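Local coordinates for Low molecular weight heat shock protein (Xanthomonas axonopodis pv. citri, PDB 3GT6) that probably acts as a molecular chaperone of the small heat shock protein family in the stress response, working as an oligomer, at residues 39-44 with 72-77; 82-87 with 95-100. All coordinates share one frame; numbering follows the deposited sequence. Where two conformers were deposited one is given.

Contact 1 of 2, residues 39-44 with 72-77; sequences KGILSI and RFALPD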
ATOM      1  N   LYS A  39       7.134 -14.034 -22.427  1.00 24.46           N
ATOM      2  CA  LYS A  39       8.490 -13.981 -22.995  1.00 25.24           C
ATOM      3  C   LYS A  39       9.503 -13.456 -21.970  1.00 22.38           C
ATOM      4  O   LYS A  39      10.332 -12.590 -22.255  1.00 20.73           O
ATOM      5  CB  LYS A  39       8.468 -13.075 -24.238  1.00 25.37           C
ATOM      6  CG  LYS A  39       7.905 -13.766 -25.538  1.00 33.48           C
ATOM      7  CD  LYS A  39       7.303 -12.648 -26.480  1.00 42.16           C
ATOM      8  CE  LYS A  39       7.012 -13.147 -27.948  1.00 48.45           C
ATOM      9  NZ  LYS A  39       6.804 -14.675 -28.014  1.00 47.78           N
ATOM     10  N   GLY A  40       9.397 -13.972 -20.768  1.00 20.85           N
ATOM     11  CA  GLY A  40      10.319 -13.656 -19.737  1.00 19.06           C
ATOM     12  C   GLY A  40       9.912 -12.461 -18.954  1.00 18.11           C
ATOM     13  O   GLY A  40      10.503 -12.217 -17.936  1.00 21.32           O
ATOM     14  N   ILE A  41       8.944 -11.657 -19.401  1.00 17.97           N
ATOM     15  CA  ILE A  41       8.703 -10.417 -18.741  1.00 15.89           C
ATOM     16  C   ILE A  41       7.555 -10.619 -17.794  1.00 17.73           C
ATOM     17  O   ILE A  41       6.423 -10.932 -18.203  1.00 17.69           O
ATOM     18  CB  ILE A  41       8.318  -9.312 -19.669  1.00 15.79           C
ATOM     19  CG1 ILE A  41       9.423  -9.026 -20.660  1.00 17.71           C
ATOM     20  CG2 ILE A  41       8.034  -8.013 -18.914  1.00 15.71           C
ATOM     21  CD1 ILE A  41      10.741  -8.561 -20.040  1.00 17.13           C
ATOM     22  N   LEU A  42       7.810 -10.389 -16.513  1.00 16.36           N
ATOM     23  CA  LEU A  42       6.714 -10.465 -15.545  1.00 16.99           C
ATOM     24  C   LEU A  42       6.019  -9.118 -15.527  1.00 17.06           C
ATOM     25  O   LEU A  42       6.676  -8.091 -15.272  1.00 17.86           O
ATOM     26  CB  LEU A  42       7.310 -10.777 -14.168  1.00 15.29           C
ATOM     27  CG  LEU A  42       6.374 -11.162 -13.012  1.00 15.58           C
ATOM     28  CD1 LEU A  42       5.650  -9.968 -12.483  1.00 14.27           C
ATOM     29  CD2 LEU A  42       5.379 -12.215 -13.437  1.00 14.53           C
ATOM     30  N   SER A  43       4.725  -9.066 -15.780  1.00 16.18           N
ATOM     31  CA  SER A  43       4.047  -7.803 -15.596  1.00 15.65           C
ATOM     32  C   SER A  43       3.043  -7.867 -14.496  1.00 15.75           C
ATOM     33  O   SER A  43       2.384  -8.911 -14.209  1.00 15.19           O
ATOM     34  CB  SER A  43       3.268  -7.324 -16.868  1.00 16.52           C
ATOM     35  OG  SER A  43       4.100  -7.483 -17.962  0.50 19.60           O
ATOM     36  N   ILE A  44       2.859  -6.714 -13.907  1.00 15.02           N
ATOM     37  CA  ILE A  44       1.881  -6.580 -12.851  1.00 16.55           C
ATOM     38  C   ILE A  44       1.109  -5.337 -13.222  1.00 17.01           C
ATOM     39  O   ILE A  44       1.668  -4.257 -13.321  1.00 16.10           O
ATOM     40  CB  ILE A  44       2.514  -6.271 -11.514  1.00 15.17           C
ATOM     41  CG1 ILE A  44       3.643  -7.257 -11.239  1.00 13.43           C
ATOM     42  CG2 ILE A  44       1.368  -6.143 -10.400  1.00 16.10           C
ATOM     43  CD1 ILE A  44       4.401  -7.017  -9.844  1.00 10.77           C
ATOM     44  N   ARG A  72       6.920  -3.961 -14.896  1.00 17.41           N
ATOM     45  CA  ARG A  72       7.464  -5.058 -15.651  1.00 17.49           C
ATOM     46  C   ARG A  72       8.868  -5.417 -15.136  1.00 17.58           C
ATOM     47  O   ARG A  72       9.679  -4.536 -14.844  1.00 17.13           O
ATOM     48  CB  ARG A  72       7.632  -4.617 -17.122  1.00 18.07           C
ATOM     49  CG  ARG A  72       6.298  -4.380 -17.878  1.00 23.25           C
ATOM     50  CD  ARG A  72       6.495  -3.537 -19.187  1.00 29.24           C
ATOM     51  NE  ARG A  72       6.894  -4.359 -20.288  1.00 36.77           N
ATOM     52  CZ  ARG A  72       6.115  -5.298 -20.843  1.00 45.75           C
ATOM     53  NH1 ARG A  72       4.867  -5.532 -20.387  1.00 47.62           N
ATOM     54  NH2 ARG A  72       6.592  -6.037 -21.845  1.00 45.95           N
ATOM     55  N   PHE A  73       9.191  -6.699 -15.092  1.00 16.13           N
ATOM     56  CA  PHE A  73      10.509  -7.079 -14.669  1.00 17.15           C
ATOM     57  C   PHE A  73      10.937  -8.177 -15.625  1.00 17.66           C
ATOM     58  O   PHE A  73      10.119  -9.003 -15.998  1.00 16.51           O
ATOM     59  CB  PHE A  73      10.416  -7.585 -13.250  1.00 15.47           C
ATOM     60  CG  PHE A  73       9.846  -6.556 -12.325  1.00 17.90           C
ATOM     61  CD1 PHE A  73      10.603  -5.452 -11.960  1.00 16.08           C
ATOM     62  CD2 PHE A  73       8.514  -6.616 -11.926  1.00 14.82           C
ATOM     63  CE1 PHE A  73      10.072  -4.432 -11.154  1.00 15.18           C
ATOM     64  CE2 PHE A  73       7.979  -5.587 -11.142  1.00 13.84           C
ATOM     65  CZ  PHE A  73       8.795  -4.506 -10.743  1.00 15.97           C
ATOM     66  N   ALA A  74      12.209  -8.158 -16.024  1.00 16.16           N
ATOM     67  CA  ALA A  74      12.678  -9.080 -16.991  1.00 16.07           C
ATOM     68  C   ALA A  74      13.264 -10.167 -16.117  1.00 16.16           C
ATOM     69  O   ALA A  74      14.409 -10.082 -15.664  1.00 18.09           O
ATOM     70  CB  ALA A  74      13.745  -8.389 -17.874  1.00 15.52           C
ATOM     71  N   LEU A  75      12.470 -11.175 -15.803  1.00 15.27           N
ATOM     72  CA  LEU A  75      12.911 -12.174 -14.883  1.00 14.52           C
ATOM     73  C   LEU A  75      13.848 -13.157 -15.626  1.00 16.04           C
ATOM     74  O   LEU A  75      13.782 -13.269 -16.841  1.00 16.17           O
ATOM     75  CB  LEU A  75      11.737 -12.957 -14.328  1.00 14.21           C
ATOM     76  CG  LEU A  75      10.873 -12.124 -13.357  1.00 15.85           C
ATOM     77  CD1 LEU A  75       9.916 -13.088 -12.707  1.00 18.92           C
ATOM     78  CD2 LEU A  75      11.822 -11.568 -12.354  1.00 17.20           C
ATOM     79  N   PRO A  76      14.704 -13.860 -14.898  1.00 17.13           N
ATOM     80  CA  PRO A  76      15.588 -14.845 -15.587  1.00 18.60           C
ATOM     81  C   PRO A  76      14.773 -15.959 -16.233  1.00 20.40           C
ATOM     82  O   PRO A  76      13.608 -16.180 -15.837  1.00 20.43           O
ATOM     83  CB  PRO A  76      16.451 -15.427 -14.444  1.00 16.64           C
ATOM     84  CG  PRO A  76      16.391 -14.355 -13.347  1.00 20.43           C
ATOM     85  CD  PRO A  76      14.940 -13.803 -13.447  1.00 14.51           C
ATOM     86  N   ASP A  77      15.385 -16.654 -17.201  1.00 21.55           N
ATOM     87  CA  ASP A  77      14.778 -17.751 -17.949  1.00 23.53           C
ATOM     88  C   ASP A  77      14.331 -18.886 -17.024  1.00 22.91           C
ATOM     89  O   ASP A  77      13.522 -19.679 -17.434  1.00 23.02           O
ATOM     90  CB  ASP A  77      15.813 -18.425 -18.858  1.00 25.05           C
ATOM     91  CG  ASP A  77      16.312 -17.529 -19.920  1.00 32.42           C
ATOM     92  OD1 ASP A  77      15.722 -16.426 -20.116  1.00 32.23           O
ATOM     93  OD2 ASP A  77      17.335 -17.924 -20.534  1.00 36.22           O
TER

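Contact 2 of 2, residues 82-87 with 95-100; sequences DGITAA and IRIPKR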
ATOM      1  N   ASP A  82       4.686 -20.822 -16.190  1.00 20.40           N
ATOM      2  CA  ASP A  82       3.456 -21.582 -15.931  1.00 19.53           C
ATOM      3  C   ASP A  82       3.170 -21.865 -14.456  1.00 19.07           C
ATOM      4  O   ASP A  82       2.218 -22.550 -14.150  1.00 21.78           O
ATOM      5  CB  ASP A  82       3.504 -22.883 -16.709  1.00 19.26           C
ATOM      6  CG  ASP A  82       3.671 -22.646 -18.195  1.00 21.59           C
ATOM      7  OD1 ASP A  82       2.830 -21.962 -18.765  1.00 21.93           O
ATOM      8  OD2 ASP A  82       4.650 -23.136 -18.773  1.00 24.79           O
ATOM      9  N   GLY A  83       3.939 -21.301 -13.537  1.00 18.27           N
ATOM     10  CA  GLY A  83       3.821 -21.707 -12.131  1.00 17.04           C
ATOM     11  C   GLY A  83       3.436 -20.549 -11.303  1.00 16.45           C
ATOM     12  O   GLY A  83       3.471 -20.609 -10.084  1.00 15.96           O
ATOM     13  N   ILE A  84       3.074 -19.461 -11.942  1.00 15.40           N
ATOM     14  CA  ILE A  84       2.916 -18.247 -11.176  1.00 15.52           C
ATOM     15  C   ILE A  84       1.712 -18.395 -10.261  1.00 16.37           C
ATOM     16  O   ILE A  84       0.654 -18.857 -10.721  1.00 17.49           O
ATOM     17  CB  ILE A  84       2.636 -17.060 -12.106  1.00 16.35           C
ATOM     18  CG1 ILE A  84       3.781 -16.872 -13.116  1.00 17.18           C
ATOM     19  CG2 ILE A  84       2.379 -15.802 -11.280  1.00 15.97           C
ATOM     20  CD1 ILE A  84       3.470 -15.893 -14.200  1.00 17.41           C
ATOM     21  N   THR A  85       1.848 -18.093  -8.972  1.00 15.18           N
ATOM     22  CA  THR A  85       0.648 -17.757  -8.184  1.00 15.15           C
ATOM     23  C   THR A  85       0.731 -16.321  -7.737  1.00 15.01           C
ATOM     24  O   THR A  85       1.814 -15.783  -7.688  1.00 14.26           O
ATOM     25  CB  THR A  85       0.496 -18.590  -6.925  1.00 13.19           C
ATOM     26  OG1 THR A  85       1.718 -18.536  -6.240  1.00 14.03           O
ATOM     27  CG2 THR A  85       0.176 -20.066  -7.269  1.00 14.69           C
ATOM     28  N   ALA A  86      -0.399 -15.714  -7.361  1.00 14.78           N
ATOM     29  CA  ALA A  86      -0.371 -14.307  -6.935  1.00 17.70           C
ATOM     30  C   ALA A  86      -1.479 -14.181  -5.925  1.00 17.28           C
ATOM     31  O   ALA A  86      -2.576 -14.617  -6.201  1.00 18.30           O
ATOM     32  CB  ALA A  86      -0.666 -13.394  -8.134  1.00 16.79           C
ATOM     33  N   ALA A  87      -1.163 -13.689  -4.730  1.00 18.79           N
ATOM     34  CA  ALA A  87      -2.120 -13.606  -3.642  1.00 19.64           C
ATOM     35  C   ALA A  87      -1.742 -12.371  -2.831  1.00 19.67           C
ATOM     36  O   ALA A  87      -0.575 -12.065  -2.682  1.00 19.19           O
ATOM     37  CB  ALA A  87      -2.059 -14.902  -2.743  1.00 17.76           C
ATOM     38  N   ILE A  95       3.718 -12.516  -5.455  1.00 15.17           N
ATOM     39  CA  ILE A  95       3.679 -13.326  -6.633  1.00 14.51           C
ATOM     40  C   ILE A  95       4.822 -14.329  -6.519  1.00 15.55           C
ATOM     41  O   ILE A  95       5.957 -13.942  -6.359  1.00 15.60           O
ATOM     42  CB  ILE A  95       3.966 -12.469  -7.839  1.00 13.42           C
ATOM     43  CG1 ILE A  95       2.915 -11.371  -7.906  1.00 12.73           C
ATOM     44  CG2 ILE A  95       4.080 -13.342  -9.084  1.00 11.12           C
ATOM     45  CD1 ILE A  95       3.270 -10.255  -8.875  1.00 10.72           C
ATOM     46  N   ARG A  96       4.506 -15.607  -6.623  1.00 15.33           N
ATOM     47  CA  ARG A  96       5.460 -16.650  -6.419  1.00 14.85           C
ATOM     48  C   ARG A  96       5.588 -17.395  -7.701  1.00 15.71           C
ATOM     49  O   ARG A  96       4.592 -17.692  -8.346  1.00 15.64           O
ATOM     50  CB  ARG A  96       4.962 -17.550  -5.298  1.00 15.32           C
ATOM     51  CG  ARG A  96       4.795 -16.809  -3.965  1.00 18.00           C
ATOM     52  CD  ARG A  96       4.228 -17.762  -2.887  1.00 20.03           C
ATOM     53  NE  ARG A  96       5.286 -18.701  -2.446  1.00 18.27           N
ATOM     54  CZ  ARG A  96       6.317 -18.414  -1.625  1.00 19.88           C
ATOM     55  NH1 ARG A  96       6.431 -17.236  -1.059  1.00 18.16           N
ATOM     56  NH2 ARG A  96       7.215 -19.364  -1.315  1.00 19.97           N
ATOM     57  N   ILE A  97       6.819 -17.619  -8.131  1.00 15.41           N
ATOM     58  CA  ILE A  97       7.063 -18.247  -9.407  1.00 15.97           C
ATOM     59  C   ILE A  97       8.158 -19.290  -9.175  1.00 17.18           C
ATOM     60  O   ILE A  97       9.279 -18.957  -8.863  1.00 18.95           O
ATOM     61  CB  ILE A  97       7.553 -17.280 -10.387  1.00 15.04           C
ATOM     62  CG1 ILE A  97       6.685 -16.010 -10.328  1.00 14.13           C
ATOM     63  CG2 ILE A  97       7.516 -17.936 -11.697  1.00 15.26           C
ATOM     64  CD1 ILE A  97       7.081 -14.943 -11.318  1.00 10.90           C
ATOM     65  N   PRO A  98       7.828 -20.566  -9.293  1.00 18.48           N
ATOM     66  CA  PRO A  98       8.887 -21.569  -9.175  1.00 19.11           C
ATOM     67  C   PRO A  98       9.857 -21.440 -10.313  1.00 20.55           C
ATOM     68  O   PRO A  98       9.552 -20.898 -11.372  1.00 20.52           O
ATOM     69  CB  PRO A  98       8.165 -22.885  -9.336  1.00 19.49           C
ATOM     70  CG  PRO A  98       6.820 -22.593  -9.877  1.00 18.00           C
ATOM     71  CD  PRO A  98       6.582 -21.107  -9.850  1.00 19.13           C
ATOM     72  N   LYS A  99      11.065 -21.896 -10.060  1.00 23.69           N
ATOM     73  CA  LYS A  99      12.019 -22.040 -11.157  1.00 26.36           C
ATOM     74  C   LYS A  99      11.814 -23.356 -11.874  1.00 28.16           C
ATOM     75  O   LYS A  99      11.451 -24.363 -11.247  1.00 27.78           O
ATOM     76  CB  LYS A  99      13.405 -21.995 -10.617  1.00 25.51           C
ATOM     77  CG  LYS A  99      13.758 -20.744  -9.972  1.00 26.56           C
ATOM     78  CD  LYS A  99      15.212 -20.895  -9.545  1.00 28.56           C
ATOM     79  CE  LYS A  99      15.660 -19.625  -9.004  1.00 26.72           C
ATOM     80  NZ  LYS A  99      17.056 -19.771  -8.674  1.00 21.97           N
ATOM     81  N   ARG A 100      12.001 -23.310 -13.191  1.00 32.93           N
ATOM     82  CA  ARG A 100      12.062 -24.456 -14.085  1.00 37.62           C
ATOM     83  C   ARG A 100      12.996 -25.538 -13.502  1.00 42.46           C
ATOM     84  O   ARG A 100      13.994 -25.226 -12.816  1.00 41.11           O
ATOM     85  CB  ARG A 100      12.550 -24.010 -15.481  1.00 38.03           C
ATOM     86  CG  ARG A 100      11.492 -23.164 -16.247  1.00 39.03           C
ATOM     87  CD  ARG A 100      11.884 -22.559 -17.621  1.00 39.76           C
ATOM     88  NE  ARG A 100      10.970 -21.436 -17.926  1.00 45.86           N
ATOM     89  CZ  ARG A 100       9.650 -21.539 -18.249  1.00 49.68           C
ATOM     90  NH1 ARG A 100       8.906 -20.431 -18.463  1.00 41.80           N
ATOM     91  NH2 ARG A 100       9.032 -22.739 -18.332  1.00 48.38           N
TER
HETATM   92  O   HOH W   1       3.784 -20.641  -7.578  1.00 16.00           O

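Contact 1 of 2, residues 39-44 with 72-77
Arg72, first along segment 72-77, folds its side chain over Ile41 and beside Ser43, its non-hydrogen-bonded partner in this antiparallel pairing of strands 41-48 and 67-74. A bend at chi3 (84°) turns the guanidinium flat above Ile41, whose CG2 sits 3.8 Å from Arg72 NH2 under the centre of the group. Arg72 NH1 also comes 3.2 Å from Ser43 OG, but at an angle too poor for a hydrogen bond. Phe73 pairs with Leu42 through both backbone groups: Leu42 N gives its hydrogen to Phe73 O at 2.7 Å, and Phe73 N to Leu42 O at 2.9 Å. The Phe73 ring lies on the inner face with Leu42 and Ile44, Ile44 CD1 meeting its edge at CE2 (4.1 Å); Val10 and Ile12 of strand 10-14 also pack on it, as does Arg61 of the second subunit. Ala74 returns to the outer face, where its CB rests 3.7 Å from Ile41 CD1. At Leu75 the strand has ended, yet Leu75 N still reaches Gly40 O (3.1 Å), extending the ladder by one bond, while Leu75 CD1 lies alongside Leu42 CB at 3.8 Å. The chemistry is thus two-sided: an inner face of purely apolar side chains, suited to the core of an alpha-crystallin beta-sandwich, and an outer one where aliphatic carbon carries an arginine.

Contact 2 of 2, residues 82-87 with 95-100
Strands 85-89 and 92-98 form a beta hairpin at one border of the alpha-crystallin sandwich, and within it Thr85 and Arg96 are an antiparallel hydrogen-bonded pair. The axes of the short segments 85-87 and 95-98 approach to 4.7 Å, their directions 162° apart. Thr85 N donates to Arg96 O (2.8 Å) in the plane of that carbonyl, whereas the return bond from Arg96 N to Thr85 O (2.9 Å) arrives tilted 25° from the carbonyl plane. On the face turned to the other sheet, Ile84 lies side by side with two isoleucines: its CG2 branch touches Ile95 CG2 at 3.7 Å and its CG1 branch meets Ile97 CG1 at 4.1 Å. Val35 and Met37 of strand 34-38 also pack on Ile84. On the other face of the sheet, Thr85 and Arg96 run alongside each other, with Thr85 OG1 3.5 Å from Arg96 CB. Farther out, the arginine chain leads away from Thr85 and its NH1 forms a salt bridge with Glu94. Where strand 92-98 ends, the Pro98 ring packs against the backbone of Gly83, which precedes strand 85-89, Pro98 CD coming 3.2 Å from Gly83 O. One water ties this end together, donating to both Gly83 O and Arg96 O and hydrogen-bonding Thr85 OG1 at 3.2 Å.

Overall arrangement
Contact 1 closes along the chain before contact 2 opens, and strand 85-89 is the next strand after 67-74, so the chain passes from one sheet of the sandwich to the other between them. Contact 1 belongs to the three-stranded sheet 34-38, 41-48, 67-74; contact 2 pairs the outermost strand 85-89 with strand 92-98 in the four-stranded one. Their centres lie about 12 Å apart, and the facing side chains meet in the core between the sheets: Ile44 packs on Ile95, while Leu42 and Leu75 both pack on Ile97. At the rim, Asp77 O and Arg100 NE make a weak hydrogen bond. The two contacts therefore close the same hydrophobic interior from opposite sheets.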